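2-polyprenyl-6-methoxyphenol hydroxylase-like FAD-dependent oxidoreductase (Streptomyces sp. NRRL 11266, PDB 6UI5) is probably an FAD-dependent oxidoreductase of the aromatic-ring hydroxylase type, with flavin-adenine dinucleotide bound to a Rossmann-like domain. Local coordinates at residues Thr122-Ala127 with Ser159-Gln164; Val410-Ala415 with Val454-Val459; Met217-Ala222 with His259-Tyr264. One frame throughout, in Å; residues are numbered along the deposited sequence.

Contact 1. Residues Thr122-Ala127 with Ser159-Gln164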
loop_
_atom_site.group_PDB
_atom_site.type_symbol
_atom_site.label_atom_id
_atom_site.label_comp_id
_atom_site.label_asym_id
_atom_site.label_seq_id
_atom_site.Cartn_x
_atom_site.Cartn_y
_atom_site.Cartn_z
ATOM N N THR A 122 9.751 -41.012 -10.085
ATOM C CA THR A 122 8.853 -41.006 -11.230
ATOM C C THR A 122 7.382 -41.039 -10.850
ATOM O O THR A 122 6.541 -40.670 -11.676
ATOM C CB THR A 122 9.166 -42.190 -12.127
ATOM O OG1 THR A 122 8.812 -43.400 -11.441
ATOM C CG2 THR A 122 10.644 -42.207 -12.398
ATOM N N GLY A 123 7.050 -41.470 -9.638
ATOM C CA GLY A 123 5.665 -41.441 -9.204
ATOM C C GLY A 123 5.504 -42.024 -7.816
ATOM O O GLY A 123 6.479 -42.409 -7.153
ATOM N N PHE A 124 4.240 -42.108 -7.401
ATOM C CA PHE A 124 3.868 -42.574 -6.072
ATOM C C PHE A 124 2.368 -42.835 -6.044
ATOM O O PHE A 124 1.603 -42.227 -6.803
ATOM C CB PHE A 124 4.233 -41.541 -5.005
ATOM C CG PHE A 124 3.403 -40.289 -5.078
ATOM C CD1 PHE A 124 3.671 -39.315 -6.033
ATOM C CD2 PHE A 124 2.350 -40.083 -4.194
ATOM C CE1 PHE A 124 2.903 -38.157 -6.106
ATOM C CE2 PHE A 124 1.584 -38.924 -4.258
ATOM C CZ PHE A 124 1.859 -37.965 -5.217
ATOM N N GLU A 125 1.947 -43.720 -5.140
ATOM C CA GLU A 125 0.517 -43.881 -4.903
ATOM C C GLU A 125 0.211 -43.992 -3.413
ATOM O O GLU A 125 0.927 -44.654 -2.653
ATOM C CB GLU A 125 -0.054 -45.098 -5.654
ATOM C CG GLU A 125 -1.391 -45.572 -5.091
ATOM C CD GLU A 125 -2.336 -46.150 -6.136
ATOM O OE1 GLU A 125 -1.935 -46.288 -7.310
ATOM O OE2 GLU A 125 -3.495 -46.466 -5.782
ATOM N N GLU A 126 -0.858 -43.319 -3.005
ATOM C CA GLU A 126 -1.369 -43.470 -1.654
ATOM C C GLU A 126 -2.130 -44.784 -1.544
ATOM O O GLU A 126 -3.023 -45.062 -2.352
ATOM C CB GLU A 126 -2.278 -42.291 -1.304
ATOM C CG GLU A 126 -2.926 -42.370 0.076
ATOM C CD GLU A 126 -2.411 -41.292 1.019
ATOM O OE1 GLU A 126 -2.626 -41.422 2.246
ATOM O OE2 GLU A 126 -1.794 -40.317 0.531
ATOM N N ALA A 127 -1.779 -45.593 -0.545
ATOM C CA ALA A 127 -2.505 -46.827 -0.270
ATOM C C ALA A 127 -3.983 -46.545 0.015
ATOM O O ALA A 127 -4.349 -45.501 0.563
ATOM C CB ALA A 127 -1.863 -47.565 0.908
ATOM N N SER A 159 7.403 -29.296 -9.691
ATOM C CA SER A 159 7.362 -30.438 -8.789
ATOM C C SER A 159 6.483 -31.544 -9.359
ATOM O O SER A 159 5.276 -31.356 -9.534
ATOM C CB SER A 159 6.841 -29.993 -7.425
ATOM O OG SER A 159 6.591 -31.102 -6.576
ATOM N N ILE A 160 7.086 -32.696 -9.658
ATOM C CA ILE A 160 6.288 -33.871 -9.991
ATOM C C ILE A 160 5.374 -34.230 -8.822
ATOM O O ILE A 160 4.210 -34.604 -9.017
ATOM C CB ILE A 160 7.195 -35.055 -10.384
ATOM C CG1 ILE A 160 7.823 -34.850 -11.777
ATOM C CG2 ILE A 160 6.412 -36.364 -10.341
ATOM C CD1 ILE A 160 9.183 -34.136 -11.779
ATOM N N VAL A 161 5.881 -34.126 -7.588
ATOM C CA VAL A 161 5.075 -34.522 -6.432
ATOM C C VAL A 161 3.802 -33.695 -6.365
ATOM O O VAL A 161 2.699 -34.222 -6.175
ATOM C CB VAL A 161 5.872 -34.410 -5.120
ATOM C CG1 VAL A 161 4.968 -34.807 -3.954
ATOM C CG2 VAL A 161 7.114 -35.307 -5.128
ATOM N N ARG A 162 3.929 -32.387 -6.516
ATOM C CA ARG A 162 2.734 -31.567 -6.472
ATOM C C ARG A 162 1.736 -31.971 -7.556
ATOM O O ARG A 162 0.547 -32.196 -7.293
ATOM C CB ARG A 162 3.131 -30.121 -6.641
ATOM C CG ARG A 162 1.945 -29.329 -6.920
ATOM C CD ARG A 162 2.377 -28.020 -7.201
ATOM N NE ARG A 162 3.145 -28.076 -8.408
ATOM C CZ ARG A 162 3.930 -27.063 -8.690
ATOM N NH1 ARG A 162 4.050 -26.109 -7.757
ATOM N NH2 ARG A 162 4.662 -26.991 -9.793
ATOM N N LYS A 163 2.207 -32.030 -8.797
ATOM C CA LYS A 163 1.297 -32.253 -9.914
ATOM C C LYS A 163 0.583 -33.596 -9.792
ATOM O O LYS A 163 -0.647 -33.667 -9.907
ATOM C CB LYS A 163 2.068 -32.137 -11.227
ATOM C CG LYS A 163 2.696 -30.757 -11.469
ATOM C CD LYS A 163 3.660 -30.810 -12.661
ATOM C CE LYS A 163 4.452 -29.513 -12.832
ATOM N NZ LYS A 163 3.573 -28.332 -13.028
ATOM N N GLN A 164 1.326 -34.658 -9.510
ATOM C CA GLN A 164 0.705 -35.975 -9.407
ATOM C C GLN A 164 -0.270 -36.076 -8.231
ATOM O O GLN A 164 -1.273 -36.796 -8.331
ATOM C CB GLN A 164 1.789 -37.041 -9.302
ATOM C CG GLN A 164 1.351 -38.408 -9.758
ATOM C CD GLN A 164 2.519 -39.362 -9.832
ATOM O OE1 GLN A 164 2.728 -40.185 -8.933
ATOM N NE2 GLN A 164 3.310 -39.242 -10.893
#
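Gln164 sets CG anti to its backbone N (chi1 -156°) and runs extended beyond it, which carries its carboxamide from the C-terminal end of the short helix 160-164 to the backbone at Gly123 and Phe124. Phe124 comes the other way: its CG stands between the backbone N and the carbonyl carbon, and the ring is thereby directed from the strand toward the helix. The two side chains thus pass each other from opposite directions, with ring and amide planes only 15° apart.

The polar part of the contact is a single hydrogen bond. Phe124 N donates to Gln164 OE1 at 2.9 Å and lies in the carbonyl plane. The bond is nevertheless bent at the hydrogen (141°). The same oxygen lies 3.2 Å from Gly123 CA and approaches the ring obliquely, 3.2 Å from Phe124 CD1. Gln164 NE2 is turned toward the strand backbone as well, but remains 3.6 Å from Thr122 O.

Apolar contact follows the aliphatic part of the glutamine, whose CB lies 3.6 Å from Phe124 CE1. The same CE1 also comes within 4.5 Å of Val161 CG1, a loose apolar contact. Val133 and Val135, from the neighbouring strand of the antiparallel sheet, touch the ring too.

At the other end of the helix Ser159 is the N-cap: its OG accepts from Arg162 N at 3.0 Å in a nearly straight bond, and also pairs with Asp155. Ile160, the first residue of the helix, touches the FAD. Helix 160-164 and the Phe124 ring pack together over Leu151 and Val279, where an edge strand of the three-stranded antiparallel sheet meets the Rossmann-like parallel sheet of the FAD-binding domain.

Contact 2. Residues Val410-Ala415 with Val454-Val459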
loop_
_atom_site.group_PDB
_atom_site.type_symbol
_atom_site.label_atom_id
_atom_site.label_comp_id
_atom_site.label_asym_id
_atom_site.label_seq_id
_atom_site.Cartn_x
_atom_site.Cartn_y
_atom_site.Cartn_z
ATOM N N VAL A 410 19.630 -12.433 21.367
ATOM C CA VAL A 410 20.084 -11.970 22.671
ATOM C C VAL A 410 20.963 -13.048 23.264
ATOM O O VAL A 410 20.783 -14.240 23.001
ATOM C CB VAL A 410 18.926 -11.612 23.651
ATOM C CG1 VAL A 410 18.218 -10.332 23.217
ATOM C CG2 VAL A 410 17.926 -12.765 23.796
ATOM N N GLN A 411 21.916 -12.611 24.073
ATOM C CA GLN A 411 22.668 -13.526 24.917
ATOM C C GLN A 411 21.796 -14.052 26.044
ATOM O O GLN A 411 21.037 -13.305 26.667
ATOM C CB GLN A 411 23.879 -12.811 25.511
ATOM C CG GLN A 411 24.976 -12.580 24.527
ATOM C CD GLN A 411 25.511 -13.883 24.019
ATOM O OE1 GLN A 411 25.032 -14.409 23.013
ATOM N NE2 GLN A 411 26.500 -14.434 24.722
ATOM N N ILE A 412 21.913 -15.340 26.333
ATOM C CA ILE A 412 21.393 -15.850 27.587
ATOM C C ILE A 412 22.521 -16.563 28.314
ATOM O O ILE A 412 23.202 -17.416 27.737
ATOM C CB ILE A 412 20.162 -16.753 27.389
ATOM C CG1 ILE A 412 20.513 -17.996 26.631
ATOM C CG2 ILE A 412 19.017 -15.995 26.692
ATOM C CD1 ILE A 412 20.640 -19.134 27.518
ATOM N N LYS A 413 22.720 -16.208 29.582
ATOM C CA LYS A 413 23.869 -16.657 30.349
ATOM C C LYS A 413 23.458 -17.777 31.302
ATOM O O LYS A 413 22.608 -17.580 32.165
ATOM C CB LYS A 413 24.476 -15.481 31.108
ATOM C CG LYS A 413 24.746 -14.269 30.237
ATOM C CD LYS A 413 25.205 -13.108 31.099
ATOM C CE LYS A 413 25.836 -11.989 30.291
ATOM N NZ LYS A 413 24.871 -11.358 29.323
ATOM N N THR A 414 24.073 -18.939 31.147
ATOM C CA THR A 414 23.818 -20.111 31.965
ATOM C C THR A 414 24.964 -20.262 32.964
ATOM O O THR A 414 26.026 -19.645 32.811
ATOM C CB THR A 414 23.646 -21.344 31.052
ATOM O OG1 THR A 414 22.339 -21.301 30.439
ATOM C CG2 THR A 414 23.814 -22.663 31.765
ATOM N N ALA A 415 24.711 -21.014 34.044
ATOM C CA ALA A 415 25.801 -21.328 34.958
ATOM C C ALA A 415 26.866 -22.207 34.308
ATOM O O ALA A 415 27.951 -22.356 34.881
ATOM C CB ALA A 415 25.269 -22.000 36.229
ATOM N N VAL A 454 15.908 -24.515 30.292
ATOM C CA VAL A 454 17.140 -23.736 30.300
ATOM C C VAL A 454 16.975 -22.617 31.332
ATOM O O VAL A 454 16.086 -21.761 31.193
ATOM C CB VAL A 454 17.442 -23.170 28.900
ATOM C CG1 VAL A 454 18.574 -22.143 28.941
ATOM C CG2 VAL A 454 17.718 -24.328 27.854
ATOM N N ARG A 455 17.823 -22.634 32.370
ATOM C CA ARG A 455 17.807 -21.653 33.455
ATOM C C ARG A 455 18.876 -20.604 33.198
ATOM O O ARG A 455 20.073 -20.911 33.196
ATOM C CB ARG A 455 18.071 -22.307 34.812
ATOM C CG ARG A 455 17.359 -23.609 35.065
ATOM C CD ARG A 455 15.923 -23.389 35.529
ATOM N NE ARG A 455 15.347 -24.651 35.995
ATOM C CZ ARG A 455 14.120 -24.789 36.483
ATOM N NH1 ARG A 455 13.320 -23.728 36.585
ATOM N NH2 ARG A 455 13.704 -25.986 36.883
ATOM N N ALA A 456 18.448 -19.372 32.996
ATOM C CA ALA A 456 19.361 -18.319 32.588
ATOM C C ALA A 456 19.064 -17.044 33.364
ATOM O O ALA A 456 18.112 -16.958 34.155
ATOM C CB ALA A 456 19.259 -18.059 31.075
ATOM N N GLN A 457 19.873 -16.044 33.097
ATOM C CA GLN A 457 19.773 -14.755 33.729
ATOM C C GLN A 457 18.719 -13.899 33.046
ATOM O O GLN A 457 18.382 -14.133 31.884
ATOM C CB GLN A 457 21.135 -14.078 33.736
ATOM C CG GLN A 457 22.056 -14.892 34.645
ATOM C CD GLN A 457 21.687 -14.644 36.101
ATOM O OE1 GLN A 457 21.681 -13.497 36.550
ATOM N NE2 GLN A 457 21.343 -15.710 36.829
ATOM N N PRO A 458 18.100 -12.974 33.779
ATOM C CA PRO A 458 17.059 -12.146 33.166
ATOM C C PRO A 458 17.618 -11.380 31.983
ATOM O O PRO A 458 18.774 -10.958 31.974
ATOM C CB PRO A 458 16.628 -11.214 34.308
ATOM C CG PRO A 458 17.734 -11.256 35.288
ATOM C CD PRO A 458 18.289 -12.645 35.207
ATOM N N VAL A 459 16.793 -11.226 30.958
ATOM C CA VAL A 459 17.193 -10.597 29.710
ATOM C C VAL A 459 16.350 -9.341 29.544
ATOM O O VAL A 459 15.120 -9.427 29.580
ATOM C CB VAL A 459 17.014 -11.539 28.506
ATOM C CG1 VAL A 459 17.236 -10.795 27.175
ATOM C CG2 VAL A 459 17.933 -12.753 28.665
HETATM O O HOH W 1 20.706 -14.725 30.391
#
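Val410 and Val459 meet through CG2 and CG1, 4.0 Å apart, as part of an apolar group with Ile412, Val454 and Ala456. The other branch of Val459, CG2, touches Ile412 CG2 at 3.9 Å. The second arm of Ile412 starts between its backbone N and carbonyl carbon (chi1 65°), and its CD1 reaches both Val454 CG1 at 3.9 Å, crossing that side chain at about a right angle, and Ala456 CB at 4.0 Å.

Polar contacts run between the backbones. Gln457 N donates to Lys413 O over 3.3 Å, a long and bent bond (138°), with the donor tilted 16° from the carbonyl plane. Ala456 CA lies 3.4 Å from Lys413 O, a CA-H...O contact to the same acceptor. One water bridges the two segments nearby, accepting from Lys413 N at 2.6 Å and donating to Gln457 O at 2.8 Å.

Within the C-terminal, thioredoxin-related region, strand 411-414 pairs with strand 417-420 as a hairpin, Ile412 and Met419 being joined by backbone hydrogen bonding. Strand 451-455 lies at the edge of the four-stranded mixed sheet, beside strand 430-434; the hairpin packs where the chain leaves that edge, with Leu435 against Ala456 and Val459.

Contact 3. Residues Met217-Ala222 with His259-Tyr264. With FAD (flavin-adenine dinucleotide), chain C.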
loop_
_atom_site.group_PDB
_atom_site.type_symbol
_atom_site.label_atom_id
_atom_site.label_comp_id
_atom_site.label_asym_id
_atom_site.label_seq_id
_atom_site.Cartn_x
_atom_site.Cartn_y
_atom_site.Cartn_z
ATOM N N MET A 217 32.929 -13.922 -12.049
ATOM C CA MET A 217 31.881 -12.990 -11.657
ATOM C C MET A 217 30.530 -13.668 -11.801
ATOM O O MET A 217 30.294 -14.407 -12.762
ATOM C CB MET A 217 31.928 -11.714 -12.502
ATOM C CG MET A 217 30.955 -10.655 -12.071
ATOM S SD MET A 217 31.146 -9.084 -12.943
ATOM C CE MET A 217 30.301 -9.384 -14.481
ATOM N N ARG A 218 29.656 -13.439 -10.824
ATOM C CA ARG A 218 28.260 -13.838 -10.939
ATOM C C ARG A 218 27.478 -12.706 -11.583
ATOM O O ARG A 218 27.723 -11.527 -11.302
ATOM C CB ARG A 218 27.661 -14.191 -9.580
ATOM C CG ARG A 218 26.178 -14.498 -9.612
ATOM C CD ARG A 218 25.833 -15.338 -8.422
ATOM N NE ARG A 218 26.521 -16.608 -8.507
ATOM C CZ ARG A 218 26.700 -17.447 -7.497
ATOM N NH1 ARG A 218 26.234 -17.165 -6.275
ATOM N NH2 ARG A 218 27.337 -18.592 -7.729
ATOM N N VAL A 219 26.563 -13.068 -12.481
ATOM C CA VAL A 219 25.865 -12.100 -13.319
ATOM C C VAL A 219 24.373 -12.396 -13.283
ATOM O O VAL A 219 23.960 -13.560 -13.339
ATOM C CB VAL A 219 26.394 -12.121 -14.763
ATOM C CG1 VAL A 219 27.877 -11.862 -14.745
ATOM C CG2 VAL A 219 26.123 -13.467 -15.422
ATOM N N PHE A 220 23.566 -11.347 -13.158
ATOM C CA PHE A 220 22.121 -11.499 -13.079
ATOM C C PHE A 220 21.453 -10.406 -13.893
ATOM O O PHE A 220 21.810 -9.231 -13.773
ATOM C CB PHE A 220 21.629 -11.446 -11.630
ATOM C CG PHE A 220 20.152 -11.581 -11.497
ATOM C CD1 PHE A 220 19.553 -12.836 -11.468
ATOM C CD2 PHE A 220 19.349 -10.454 -11.418
ATOM C CE1 PHE A 220 18.180 -12.967 -11.359
ATOM C CE2 PHE A 220 17.985 -10.572 -11.303
ATOM C CZ PHE A 220 17.398 -11.833 -11.278
ATOM N N SER A 221 20.486 -10.794 -14.711
ATOM C CA SER A 221 19.700 -9.843 -15.481
ATOM C C SER A 221 18.218 -10.120 -15.270
ATOM O O SER A 221 17.796 -11.271 -15.134
ATOM C CB SER A 221 20.023 -9.934 -16.978
ATOM O OG SER A 221 19.641 -11.213 -17.460
ATOM N N ALA A 222 17.427 -9.057 -15.288
ATOM C CA ALA A 222 15.987 -9.150 -15.062
ATOM C C ALA A 222 15.295 -8.130 -15.951
ATOM O O ALA A 222 15.503 -6.922 -15.795
ATOM C CB ALA A 222 15.639 -8.900 -13.598
ATOM N N HIS A 259 31.128 -20.735 -16.885
ATOM C CA HIS A 259 31.082 -21.967 -16.098
ATOM C C HIS A 259 29.687 -22.572 -16.134
ATOM O O HIS A 259 29.520 -23.785 -16.302
ATOM C CB HIS A 259 31.509 -21.693 -14.657
ATOM C CG HIS A 259 32.789 -20.931 -14.546
ATOM N ND1 HIS A 259 34.020 -21.522 -14.736
ATOM C CD2 HIS A 259 33.033 -19.623 -14.292
ATOM C CE1 HIS A 259 34.968 -20.613 -14.593
ATOM N NE2 HIS A 259 34.396 -19.453 -14.321
ATOM N N TRP A 260 28.675 -21.727 -15.976
ATOM C CA TRP A 260 27.273 -22.105 -16.057
ATOM C C TRP A 260 26.468 -20.814 -16.153
ATOM O O TRP A 260 26.687 -19.896 -15.376
ATOM C CB TRP A 260 26.829 -22.962 -14.851
ATOM C CG TRP A 260 26.756 -22.211 -13.536
ATOM C CD1 TRP A 260 27.780 -21.994 -12.662
ATOM C CD2 TRP A 260 25.596 -21.566 -12.962
ATOM N NE1 TRP A 260 27.337 -21.267 -11.583
ATOM C CE2 TRP A 260 26.004 -20.989 -11.740
ATOM C CE3 TRP A 260 24.257 -21.428 -13.358
ATOM C CZ2 TRP A 260 25.121 -20.275 -10.902
ATOM C CZ3 TRP A 260 23.363 -20.702 -12.511
ATOM C CH2 TRP A 260 23.812 -20.143 -11.307
ATOM N N LEU A 261 25.566 -20.744 -17.121
ATOM C CA LEU A 261 24.586 -19.684 -17.197
ATOM C C LEU A 261 23.250 -20.329 -17.547
ATOM O O LEU A 261 23.198 -21.483 -17.982
ATOM C CB LEU A 261 24.994 -18.605 -18.210
ATOM C CG LEU A 261 26.321 -17.843 -18.134
ATOM C CD1 LEU A 261 26.247 -16.684 -19.166
ATOM C CD2 LEU A 261 26.681 -17.323 -16.711
ATOM N N GLN A 262 22.154 -19.612 -17.277
ATOM C CA GLN A 262 20.827 -20.201 -17.426
ATOM C C GLN A 262 19.823 -19.145 -17.849
ATOM O O GLN A 262 19.773 -18.074 -17.240
ATOM C CB GLN A 262 20.334 -20.853 -16.121
ATOM C CG GLN A 262 21.202 -21.955 -15.524
ATOM C CD GLN A 262 20.517 -23.300 -15.492
ATOM O OE1 GLN A 262 19.975 -23.771 -16.515
ATOM N NE2 GLN A 262 20.542 -23.949 -14.317
ATOM N N HIS A 263 18.997 -19.462 -18.850
ATOM C CA HIS A 263 17.752 -18.729 -19.041
ATOM C C HIS A 263 16.811 -18.974 -17.860
ATOM O O HIS A 263 16.713 -20.094 -17.344
ATOM C CB HIS A 263 17.080 -19.152 -20.336
ATOM C CG HIS A 263 17.887 -18.808 -21.546
ATOM N ND1 HIS A 263 18.302 -17.516 -21.807
ATOM C CD2 HIS A 263 18.398 -19.584 -22.535
ATOM C CE1 HIS A 263 19.029 -17.514 -22.911
ATOM N NE2 HIS A 263 19.096 -18.753 -23.373
ATOM N N TYR A 264 16.127 -17.922 -17.407
ATOM C CA TYR A 264 15.074 -18.075 -16.403
ATOM C C TYR A 264 13.896 -17.182 -16.772
ATOM O O TYR A 264 14.077 -16.086 -17.314
ATOM C CB TYR A 264 15.584 -17.747 -14.992
ATOM C CG TYR A 264 15.649 -16.259 -14.695
ATOM C CD1 TYR A 264 14.532 -15.575 -14.222
ATOM C CD2 TYR A 264 16.823 -15.539 -14.890
ATOM C CE1 TYR A 264 14.576 -14.222 -13.967
ATOM C CE2 TYR A 264 16.880 -14.177 -14.621
ATOM C CZ TYR A 264 15.747 -13.525 -14.165
ATOM O OH TYR A 264 15.764 -12.169 -13.897
HETATM P PA FAD C . 15.228 -26.045 -5.867
HETATM O O1A FAD C . 16.361 -25.112 -5.499
HETATM O O2A FAD C . 14.738 -25.681 -7.259
HETATM O O5B FAD C . 15.666 -27.629 -5.654
HETATM C C5B FAD C . 14.816 -28.666 -6.117
HETATM C C4B FAD C . 15.681 -29.949 -6.338
HETATM O O4B FAD C . 14.968 -31.011 -6.624
HETATM C C3B FAD C . 16.611 -29.751 -7.559
HETATM O O3B FAD C . 17.827 -30.286 -7.264
HETATM C C2B FAD C . 15.923 -30.549 -8.684
HETATM O O2B FAD C . 16.938 -30.819 -9.735
HETATM C C1B FAD C . 15.557 -31.622 -8.038
HETATM N N9A FAD C . 14.453 -32.371 -8.607
HETATM C C8A FAD C . 13.387 -31.871 -9.271
HETATM N N7A FAD C . 12.562 -32.898 -9.565
HETATM C C5A FAD C . 13.111 -34.029 -9.059
HETATM C C6A FAD C . 12.701 -35.357 -9.061
HETATM N N6A FAD C . 11.594 -36.160 -9.557
HETATM N N1A FAD C . 13.452 -36.300 -8.485
HETATM C C2A FAD C . 14.615 -35.967 -7.883
HETATM N N3A FAD C . 15.010 -34.662 -7.868
HETATM C C4A FAD C . 14.266 -33.698 -8.455
HETATM N N1 FAD C . 17.184 -17.185 -3.662
HETATM C C2 FAD C . 17.632 -16.142 -2.694
HETATM O O2 FAD C . 17.528 -16.296 -1.522
HETATM N N3 FAD C . 18.229 -14.882 -3.224
HETATM C C4 FAD C . 18.361 -14.702 -4.671
HETATM O O4 FAD C . 18.833 -13.713 -5.123
HETATM C C4X FAD C . 17.895 -15.777 -5.620
HETATM N N5 FAD C . 18.047 -15.535 -7.036
HETATM C C5X FAD C . 17.584 -16.569 -7.995
HETATM C C6 FAD C . 17.731 -16.321 -9.362
HETATM C C7 FAD C . 17.314 -17.274 -10.284
HETATM C C7M FAD C . 17.595 -16.732 -11.679
HETATM C C8 FAD C . 16.747 -18.488 -9.868
HETATM C C8M FAD C . 16.320 -19.480 -10.958
HETATM C C9 FAD C . 16.596 -18.740 -8.493
HETATM C C9A FAD C . 17.008 -17.781 -7.538
HETATM N N10 FAD C . 16.843 -18.029 -6.056
HETATM C C10 FAD C . 17.308 -17.010 -5.119
HETATM C "C1'" FAD C . 16.275 -19.318 -5.609
HETATM C "C2'" FAD C . 15.025 -19.328 -4.712
HETATM O "O2'" FAD C . 15.337 -19.094 -3.389
HETATM C "C3'" FAD C . 14.405 -20.724 -4.693
HETATM O "O3'" FAD C . 13.150 -20.598 -4.103
HETATM C "C4'" FAD C . 15.164 -21.784 -3.869
HETATM O "O4'" FAD C . 16.476 -22.015 -4.297
HETATM C "C5'" FAD C . 14.361 -23.068 -4.110
HETATM O "O5'" FAD C . 14.650 -24.034 -3.138
HETATM P P FAD C . 13.997 -25.547 -3.247
HETATM O O1P FAD C . 14.903 -26.521 -2.531
HETATM O O2P FAD C . 12.557 -25.640 -2.779
HETATM O O3P FAD C . 13.923 -25.855 -4.869
#
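Tyr264 reaches across from strand 260-264 to the 217-222 strand, and each part of its side chain has a different neighbour. CB lies 4.0 Å from the methyl carbon C7M of the FAD. CG stands between the backbone N and the carbonyl carbon (chi1 80°), which places the ring beside the flavin, and the ring plane is turned so that one face lies over this methyl, offset toward the rim; the closest ring atom is CD2, at 3.5 Å from C7M. Farther out, CE2 approaches Phe220 CE1 at 3.7 Å. At the tip, OH donates a hydrogen bond to Ser221 O over a short 2.5 Å, tilted 21° from the carbonyl plane. OH also lies 3.3 Å from Ala222 CB and 3.1 Å from Phe220 CZ.

The Phe220 ring runs nearly parallel to that of Tyr264, with planes 15° apart, but is slid so far that the two barely overlap. Whereas Tyr264 offers C7M a face, Phe220 meets the same methyl with its edge. The hydroxyl bond holds the end of the tyrosine at Ser221 O, while rotation of its ring is limited by what packs on it, C7M over a face and Phe220 beside it.

Farther from the flavin, Val219 CG2 and Leu261 CD2 touch at 4.1 Å, and both side chains also pack on Leu241 of helix 238-249. The Arg218 guanidinium brings NH2 to the edge of the Trp260 ring, but its NE forms a salt bridge with Asp183.

Strand 176-185 lies between these two parallel segments and pairs antiparallel with both, so their side chains meet across an intervening strand. This is the large antiparallel sheet of the FAD-binding region, whose Phe220 and Tyr264 form part of the flavin pocket.

Overall arrangement
Contacts 1 and 3 both belong to the FAD-binding region and both reach the cofactor, although their centres are 31 Å apart and their nearest atoms about 15 Å. The extended FAD connects them: Ile160 of contact 1 lies at its adenine end, whereas Phe220 and Tyr264 of contact 3 meet the C7M methyl of the isoalloxazine. Contact 2 lies in the C-terminal region, across the chain's centre from each of the others, with its own centre 47 Å from that of contact 1 and 46 Å from that of contact 3. It includes no pocket residue and concerns the packing of the thioredoxin-related part. Along the sequence the three close one after another: 1, 3, then 2.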